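Local coordinates for guanine nucleotide exchange protein (Legionella pneumophila, PDB 1XSZ) that probably acts as a guanine nucleotide exchange factor for ADP-ribosylation factor (Arf) GTPases, with a capping domain over the active site of its Sec7 domain, at residues G104-F116 with D248-Y260. Numbering follows the deposited sequence. Where two conformers were deposited one is given.
Sequences GEAQKIDRLVQSF and DQPKSWLSFFTGY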
ATOM      1  N   GLY A 104       1.266  -0.505  -4.572  1.00 13.20           N
ATOM      2  CA  GLY A 104       1.864   0.753  -4.983  1.00 14.14           C
ATOM      3  C   GLY A 104       1.404   1.889  -4.091  1.00 15.44           C
ATOM      4  O   GLY A 104       1.438   3.052  -4.488  1.00 17.89           O
ATOM      5  N   GLU A 105       0.980   1.545  -2.878  1.00 13.35           N
ATOM      6  CA  GLU A 105       0.493   2.514  -1.901  1.00 13.43           C
ATOM      7  C   GLU A 105       1.419   2.515  -0.694  1.00 13.35           C
ATOM      8  O   GLU A 105       1.729   1.462  -0.141  1.00 13.09           O
ATOM      9  CB  GLU A 105      -0.923   2.143  -1.476  1.00 13.13           C
ATOM     10  CG  GLU A 105      -1.911   2.127  -2.637  1.00 14.15           C
ATOM     11  CD  GLU A 105      -3.185   1.402  -2.282  1.00 14.13           C
ATOM     12  OE1 GLU A 105      -3.960   1.920  -1.457  1.00 15.20           O
ATOM     13  OE2 GLU A 105      -3.405   0.297  -2.821  1.00 15.59           O
ATOM     14  N   ALA A 106       1.825   3.708  -0.276  1.00 13.10           N
ATOM     15  CA  ALA A 106       2.758   3.883   0.829  1.00 11.81           C
ATOM     16  C   ALA A 106       2.445   3.170   2.139  1.00 12.72           C
ATOM     17  O   ALA A 106       3.313   2.488   2.694  1.00 13.06           O
ATOM     18  CB  ALA A 106       2.956   5.367   1.095  1.00 12.55           C
ATOM     19  N   GLN A 107       1.230   3.319   2.652  1.00 12.33           N
ATOM     20  CA  GLN A 107       0.918   2.684   3.926  1.00 14.59           C
ATOM     21  C   GLN A 107       0.928   1.165   3.859  1.00 13.18           C
ATOM     22  O   GLN A 107       1.274   0.504   4.840  1.00 14.94           O
ATOM     23  CB  GLN A 107      -0.418   3.195   4.470  1.00 16.32           C
ATOM     24  CG  GLN A 107      -0.372   4.671   4.861  1.00 21.78           C
ATOM     25  CD  GLN A 107      -1.603   5.127   5.620  1.00 26.18           C
ATOM     26  OE1 GLN A 107      -1.709   6.292   6.005  1.00 29.84           O
ATOM     27  NE2 GLN A 107      -2.539   4.212   5.844  1.00 30.29           N
ATOM     28  N   LYS A 108       0.567   0.611   2.706  1.00 12.78           N
ATOM     29  CA  LYS A 108       0.562  -0.838   2.543  1.00 11.76           C
ATOM     30  C   LYS A 108       1.995  -1.354   2.476  1.00 12.52           C
ATOM     31  O   LYS A 108       2.327  -2.378   3.083  1.00 12.74           O
ATOM     32  CB  LYS A 108      -0.223  -1.221   1.287  1.00 11.08           C
ATOM     33  CG  LYS A 108      -1.715  -1.007   1.451  1.00 12.68           C
ATOM     34  CD  LYS A 108      -2.478  -1.337   0.178  1.00 12.82           C
ATOM     35  CE  LYS A 108      -3.969  -1.169   0.392  1.00 14.60           C
ATOM     36  NZ  LYS A 108      -4.712  -1.298  -0.898  1.00 16.27           N
ATOM     37  N   ILE A 109       2.847  -0.653   1.740  1.00 12.05           N
ATOM     38  CA  ILE A 109       4.253  -1.029   1.653  1.00 11.96           C
ATOM     39  C   ILE A 109       4.842  -1.001   3.065  1.00 12.84           C
ATOM     40  O   ILE A 109       5.567  -1.909   3.471  1.00 13.32           O
ATOM     41  CB  ILE A 109       5.024  -0.031   0.762  1.00 12.21           C
ATOM     42  CG1 ILE A 109       4.601  -0.216  -0.694  1.00 12.46           C
ATOM     43  CG2 ILE A 109       6.536  -0.235   0.906  1.00 13.20           C
ATOM     44  CD1 ILE A 109       5.026   0.921  -1.600  1.00 13.04           C
ATOM     45  N   ASP A 110       4.507   0.043   3.816  1.00 12.55           N
ATOM     46  CA  ASP A 110       5.008   0.214   5.170  1.00 13.02           C
ATOM     47  C   ASP A 110       4.636  -0.982   6.049  1.00 12.78           C
ATOM     48  O   ASP A 110       5.490  -1.529   6.755  1.00 13.11           O
ATOM     49  CB  ASP A 110       4.455   1.523   5.754  1.00 13.56           C
ATOM     50  CG  ASP A 110       5.217   1.998   6.973  1.00 16.08           C
ATOM     51  OD1 ASP A 110       6.324   1.486   7.235  1.00 16.34           O
ATOM     52  OD2 ASP A 110       4.706   2.909   7.659  1.00 17.69           O
ATOM     53  N   ARG A 111       3.374  -1.396   6.009  0.50 10.38           N
ATOM     54  CA  ARG A 111       2.955  -2.528   6.827  0.50  9.81           C
ATOM     55  C   ARG A 111       3.733  -3.791   6.485  0.50 10.69           C
ATOM     56  O   ARG A 111       4.079  -4.573   7.373  0.50 10.66           O
ATOM     57  CB  ARG A 111       1.453  -2.781   6.679  0.50 11.69           C
ATOM     58  CG  ARG A 111       0.604  -1.590   7.067  0.50 14.51           C
ATOM     59  CD  ARG A 111      -0.818  -1.992   7.426  0.50 15.27           C
ATOM     60  NE  ARG A 111      -1.657  -0.818   7.641  0.50 16.14           N
ATOM     61  CZ  ARG A 111      -2.225  -0.118   6.666  0.50 15.62           C
ATOM     62  NH1 ARG A 111      -2.057  -0.474   5.399  0.50 14.11           N
ATOM     63  NH2 ARG A 111      -2.949   0.954   6.954  0.50 16.94           N
ATOM     64  N   LEU A 112       4.019  -3.998   5.205  1.00 12.51           N
ATOM     65  CA  LEU A 112       4.763  -5.187   4.801  1.00 12.49           C
ATOM     66  C   LEU A 112       6.181  -5.117   5.379  1.00 13.07           C
ATOM     67  O   LEU A 112       6.677  -6.093   5.947  1.00 12.54           O
ATOM     68  CB  LEU A 112       4.815  -5.310   3.276  1.00 13.13           C
ATOM     69  CG  LEU A 112       3.487  -5.652   2.591  1.00 11.60           C
ATOM     70  CD1 LEU A 112       3.725  -5.778   1.094  1.00 14.05           C
ATOM     71  CD2 LEU A 112       2.907  -6.951   3.152  1.00 13.94           C
ATOM     72  N   VAL A 113       6.828  -3.965   5.251  1.00 11.91           N
ATOM     73  CA  VAL A 113       8.179  -3.793   5.779  1.00 11.64           C
ATOM     74  C   VAL A 113       8.201  -4.003   7.299  1.00 12.60           C
ATOM     75  O   VAL A 113       9.135  -4.603   7.837  1.00 14.37           O
ATOM     76  CB  VAL A 113       8.734  -2.391   5.409  1.00 11.72           C
ATOM     77  CG1 VAL A 113      10.093  -2.157   6.067  1.00 11.95           C
ATOM     78  CG2 VAL A 113       8.869  -2.287   3.891  1.00 14.07           C
ATOM     79  N   GLN A 114       7.171  -3.531   7.990  1.00 12.22           N
ATOM     80  CA  GLN A 114       7.095  -3.709   9.442  1.00 13.74           C
ATOM     81  C   GLN A 114       6.958  -5.189   9.800  1.00 13.37           C
ATOM     82  O   GLN A 114       7.487  -5.643  10.817  1.00 13.94           O
ATOM     83  CB  GLN A 114       5.906  -2.931  10.008  1.00 13.94           C
ATOM     84  CG  GLN A 114       6.097  -1.424  10.002  1.00 17.80           C
ATOM     85  CD  GLN A 114       4.861  -0.684  10.464  1.00 21.51           C
ATOM     86  OE1 GLN A 114       4.323  -0.958  11.538  1.00 27.35           O
ATOM     87  NE2 GLN A 114       4.403   0.262   9.656  1.00 26.61           N
ATOM     88  N   SER A 115       6.240  -5.944   8.977  1.00 13.26           N
ATOM     89  CA  SER A 115       6.064  -7.372   9.234  1.00 13.44           C
ATOM     90  C   SER A 115       7.417  -8.075   9.129  1.00 14.35           C
ATOM     91  O   SER A 115       7.781  -8.893   9.984  1.00 14.06           O
ATOM     92  CB  SER A 115       5.083  -7.971   8.227  1.00 14.19           C
ATOM     93  OG  SER A 115       4.864  -9.344   8.497  1.00 15.62           O
ATOM     94  N   PHE A 116       8.167  -7.761   8.082  1.00 13.76           N
ATOM     95  CA  PHE A 116       9.482  -8.357   7.912  1.00 13.41           C
ATOM     96  C   PHE A 116      10.397  -8.022   9.084  1.00 14.53           C
ATOM     97  O   PHE A 116      11.058  -8.902   9.635  1.00 14.45           O
ATOM     98  CB  PHE A 116      10.153  -7.848   6.638  1.00 14.28           C
ATOM     99  CG  PHE A 116      11.621  -8.150   6.586  1.00 15.31           C
ATOM    100  CD1 PHE A 116      12.073  -9.421   6.252  1.00 14.62           C
ATOM    101  CD2 PHE A 116      12.550  -7.185   6.962  1.00 16.49           C
ATOM    102  CE1 PHE A 116      13.435  -9.727   6.299  1.00 16.64           C
ATOM    103  CE2 PHE A 116      13.910  -7.484   7.012  1.00 15.90           C
ATOM    104  CZ  PHE A 116      14.350  -8.755   6.682  1.00 16.98           C
ATOM    105  N   ASP A 248      -3.355  12.079   7.410  1.00 23.49           N
ATOM    106  CA  ASP A 248      -2.218  11.283   7.857  1.00 24.25           C
ATOM    107  C   ASP A 248      -0.997  11.824   7.134  1.00 22.91           C
ATOM    108  O   ASP A 248      -0.867  11.658   5.920  1.00 21.37           O
ATOM    109  CB  ASP A 248      -2.399   9.811   7.480  1.00 28.03           C
ATOM    110  CG  ASP A 248      -3.048   9.001   8.577  1.00 32.56           C
ATOM    111  OD1 ASP A 248      -4.150   9.375   9.025  1.00 35.48           O
ATOM    112  OD2 ASP A 248      -2.455   7.982   8.987  1.00 36.18           O
ATOM    113  N   GLN A 249      -0.108  12.483   7.865  1.00 20.80           N
ATOM    114  CA  GLN A 249       1.095  13.022   7.253  1.00 20.16           C
ATOM    115  C   GLN A 249       2.002  11.869   6.839  1.00 18.76           C
ATOM    116  O   GLN A 249       2.017  10.815   7.474  1.00 18.62           O
ATOM    117  CB  GLN A 249       1.823  13.946   8.230  1.00 22.24           C
ATOM    118  CG  GLN A 249       1.043  15.208   8.592  1.00 23.76           C
ATOM    119  CD  GLN A 249       0.662  16.032   7.376  1.00 24.16           C
ATOM    120  OE1 GLN A 249       1.477  16.257   6.484  1.00 25.11           O
ATOM    121  NE2 GLN A 249      -0.584  16.496   7.343  1.00 26.71           N
ATOM    122  N   PRO A 250       2.769  12.055   5.761  1.00 17.28           N
ATOM    123  CA  PRO A 250       3.677  11.020   5.259  1.00 17.05           C
ATOM    124  C   PRO A 250       4.997  10.880   6.009  1.00 17.65           C
ATOM    125  O   PRO A 250       5.635  11.877   6.348  1.00 18.37           O
ATOM    126  CB  PRO A 250       3.912  11.459   3.824  1.00 17.44           C
ATOM    127  CG  PRO A 250       3.965  12.962   3.973  1.00 17.77           C
ATOM    128  CD  PRO A 250       2.764  13.225   4.862  1.00 17.46           C
ATOM    129  N   LYS A 251       5.402   9.640   6.271  1.00 15.75           N
ATOM    130  CA  LYS A 251       6.696   9.416   6.903  1.00 15.40           C
ATOM    131  C   LYS A 251       7.702   9.876   5.857  1.00 15.58           C
ATOM    132  O   LYS A 251       7.501   9.672   4.653  1.00 15.17           O
ATOM    133  CB  LYS A 251       6.910   7.936   7.219  1.00 16.22           C
ATOM    134  CG  LYS A 251       6.042   7.420   8.348  1.00 16.76           C
ATOM    135  CD  LYS A 251       6.314   5.954   8.640  1.00 17.07           C
ATOM    136  CE  LYS A 251       5.412   5.452   9.753  1.00 18.64           C
ATOM    137  NZ  LYS A 251       5.629   4.013  10.035  1.00 20.05           N
ATOM    138  N   SER A 252       8.788  10.498   6.297  0.50 13.40           N
ATOM    139  CA  SER A 252       9.784  10.998   5.361  0.50 13.58           C
ATOM    140  C   SER A 252      10.311   9.933   4.405  0.50 12.74           C
ATOM    141  O   SER A 252      10.477  10.202   3.220  0.50 12.14           O
ATOM    142  CB  SER A 252      10.957  11.642   6.110  0.50 15.40           C
ATOM    143  OG  SER A 252      11.687  10.688   6.854  0.50 19.89           O
ATOM    144  N   TRP A 253      10.566   8.727   4.906  1.00 13.63           N
ATOM    145  CA  TRP A 253      11.093   7.689   4.032  1.00 12.68           C
ATOM    146  C   TRP A 253      10.104   7.262   2.958  1.00 12.18           C
ATOM    147  O   TRP A 253      10.519   6.879   1.871  1.00 13.16           O
ATOM    148  CB  TRP A 253      11.616   6.476   4.830  1.00 14.00           C
ATOM    149  CG  TRP A 253      10.619   5.436   5.258  1.00 14.04           C
ATOM    150  CD1 TRP A 253       9.969   5.363   6.457  1.00 12.21           C
ATOM    151  CD2 TRP A 253      10.237   4.264   4.525  1.00 13.08           C
ATOM    152  NE1 TRP A 253       9.215   4.217   6.524  1.00 14.13           N
ATOM    153  CE2 TRP A 253       9.361   3.522   5.352  1.00 13.01           C
ATOM    154  CE3 TRP A 253      10.555   3.763   3.254  1.00 13.43           C
ATOM    155  CZ2 TRP A 253       8.799   2.307   4.950  1.00 13.59           C
ATOM    156  CZ3 TRP A 253       9.996   2.554   2.854  1.00 13.84           C
ATOM    157  CH2 TRP A 253       9.129   1.839   3.701  1.00 14.53           C
ATOM    158  N   LEU A 254       8.809   7.338   3.256  1.00 12.50           N
ATOM    159  CA  LEU A 254       7.793   6.979   2.268  1.00 11.53           C
ATOM    160  C   LEU A 254       7.701   8.068   1.197  1.00 12.95           C
ATOM    161  O   LEU A 254       7.410   7.781   0.038  1.00 13.84           O
ATOM    162  CB  LEU A 254       6.442   6.747   2.949  1.00 12.90           C
ATOM    163  CG  LEU A 254       6.415   5.477   3.815  1.00 13.54           C
ATOM    164  CD1 LEU A 254       5.112   5.377   4.593  1.00 17.41           C
ATOM    165  CD2 LEU A 254       6.602   4.255   2.918  1.00 15.27           C
ATOM    166  N   SER A 255       7.932   9.316   1.593  0.50 12.41           N
ATOM    167  CA  SER A 255       7.911  10.428   0.649  0.50 13.31           C
ATOM    168  C   SER A 255       9.090  10.254  -0.318  0.50 13.74           C
ATOM    169  O   SER A 255       8.957  10.450  -1.525  0.50 13.00           O
ATOM    170  CB  SER A 255       8.035  11.757   1.402  0.50 15.00           C
ATOM    171  OG  SER A 255       8.132  12.850   0.507  0.50 20.06           O
ATOM    172  N   PHE A 256      10.240   9.872   0.227  1.00 13.62           N
ATOM    173  CA  PHE A 256      11.452   9.646  -0.552  1.00 13.49           C
ATOM    174  C   PHE A 256      11.250   8.476  -1.522  1.00 13.84           C
ATOM    175  O   PHE A 256      11.490   8.584  -2.722  1.00 16.47           O
ATOM    176  CB  PHE A 256      12.595   9.342   0.438  1.00 13.61           C
ATOM    177  CG  PHE A 256      13.908   8.938  -0.193  1.00 13.35           C
ATOM    178  CD1 PHE A 256      14.084   7.675  -0.760  1.00 13.40           C
ATOM    179  CD2 PHE A 256      15.004   9.798  -0.131  1.00 14.14           C
ATOM    180  CE1 PHE A 256      15.331   7.275  -1.247  1.00 13.37           C
ATOM    181  CE2 PHE A 256      16.252   9.410  -0.613  1.00 13.87           C
ATOM    182  CZ  PHE A 256      16.418   8.141  -1.173  1.00 13.83           C
ATOM    183  N   PHE A 257      10.773   7.363  -0.985  1.00 12.84           N
ATOM    184  CA  PHE A 257      10.603   6.148  -1.765  1.00 12.31           C
ATOM    185  C   PHE A 257       9.496   6.156  -2.819  1.00 11.99           C
ATOM    186  O   PHE A 257       9.698   5.657  -3.935  1.00 12.38           O
ATOM    187  CB  PHE A 257      10.397   4.982  -0.786  1.00 12.12           C
ATOM    188  CG  PHE A 257      10.391   3.615  -1.425  1.00 11.06           C
ATOM    189  CD1 PHE A 257      11.463   3.180  -2.204  1.00 12.80           C
ATOM    190  CD2 PHE A 257       9.329   2.744  -1.198  1.00 12.33           C
ATOM    191  CE1 PHE A 257      11.477   1.892  -2.750  1.00 13.41           C
ATOM    192  CE2 PHE A 257       9.335   1.457  -1.739  1.00 11.19           C
ATOM    193  CZ  PHE A 257      10.411   1.034  -2.515  1.00 12.83           C
ATOM    194  N   THR A 258       8.350   6.741  -2.475  1.00 11.77           N
ATOM    195  CA  THR A 258       7.182   6.723  -3.359  1.00 12.29           C
ATOM    196  C   THR A 258       6.600   8.063  -3.800  1.00 13.55           C
ATOM    197  O   THR A 258       5.729   8.091  -4.672  1.00 13.65           O
ATOM    198  CB  THR A 258       6.008   5.987  -2.688  1.00 12.47           C
ATOM    199  OG1 THR A 258       5.490   6.799  -1.625  1.00 13.44           O
ATOM    200  CG2 THR A 258       6.452   4.640  -2.112  1.00 13.65           C
ATOM    201  N   GLY A 259       7.039   9.156  -3.184  1.00 12.75           N
ATOM    202  CA  GLY A 259       6.500  10.469  -3.521  1.00 13.17           C
ATOM    203  C   GLY A 259       5.245  10.772  -2.717  1.00 12.38           C
ATOM    204  O   GLY A 259       4.568  11.776  -2.931  1.00 13.48           O
ATOM    205  N   TYR A 260       4.940   9.901  -1.766  1.00 12.10           N
ATOM    206  CA  TYR A 260       3.767  10.020  -0.912  1.00 11.62           C
ATOM    207  C   TYR A 260       3.719  11.362  -0.186  1.00 13.48           C
ATOM    208  O   TYR A 260       4.721  11.801   0.397  1.00 14.76           O
ATOM    209  CB  TYR A 260       3.794   8.869   0.100  1.00 12.25           C
ATOM    210  CG  TYR A 260       2.611   8.747   1.034  1.00 11.96           C
ATOM    211  CD1 TYR A 260       1.296   8.729   0.557  1.00 11.59           C
ATOM    212  CD2 TYR A 260       2.816   8.554   2.403  1.00 13.32           C
ATOM    213  CE1 TYR A 260       0.221   8.514   1.427  1.00 12.83           C
ATOM    214  CE2 TYR A 260       1.760   8.340   3.269  1.00 14.08           C
ATOM    215  CZ  TYR A 260       0.467   8.319   2.786  1.00 12.20           C
ATOM    216  OH  TYR A 260      -0.569   8.105   3.663  1.00 15.15           O
TER
HETATM  217  O   HOH W   1       0.283   8.486   6.237  1.00 32.61           O
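The carboxylate of Asp110 is gripped from two quarters: Lys251 NZ donates to the syn lone pair of Asp110 OD2 at 2.8 Å, a salt bridge, while OD1 is hydrogen-bonded to Tyr135, whose hydroxyl also pairs with Lys251 NZ. A lysine extended beyond CG suits an exposed border, since its long chain delivers charge to the aspartate. Beside this pair, Asp110 OD1 meets the edge of the Trp253 ring, 3.5 Å from CZ2, with the carboxylate and ring planes 79° apart. Deeper in, Ile109 CG2 and Val113 CG2 pack against Trp253 CH2, and Ile109 CD1 meets Thr258 CG2 tip to tip at 4.0 Å. Ala106 is small enough for its CB to sit over one face of the Tyr260 ring, 3.6 Å from the centroid, a CH-pi contact. With CG anti to the backbone N (chi1 -176°), Tyr260 turns that face to the helix. Its hydroxyl, hydrogen-bonded to Thr263, shares a water with Gln107 OE1. Thr258 OG1 gives a hydrogen bond to Leu254 O and accepts one from Tyr260 N, an ST turn leading from helix into strand. Segment 106-116 of the Sec7 domain thus crosses helix 252-258 at 114°, forming part of the interface with the RalF capping domain.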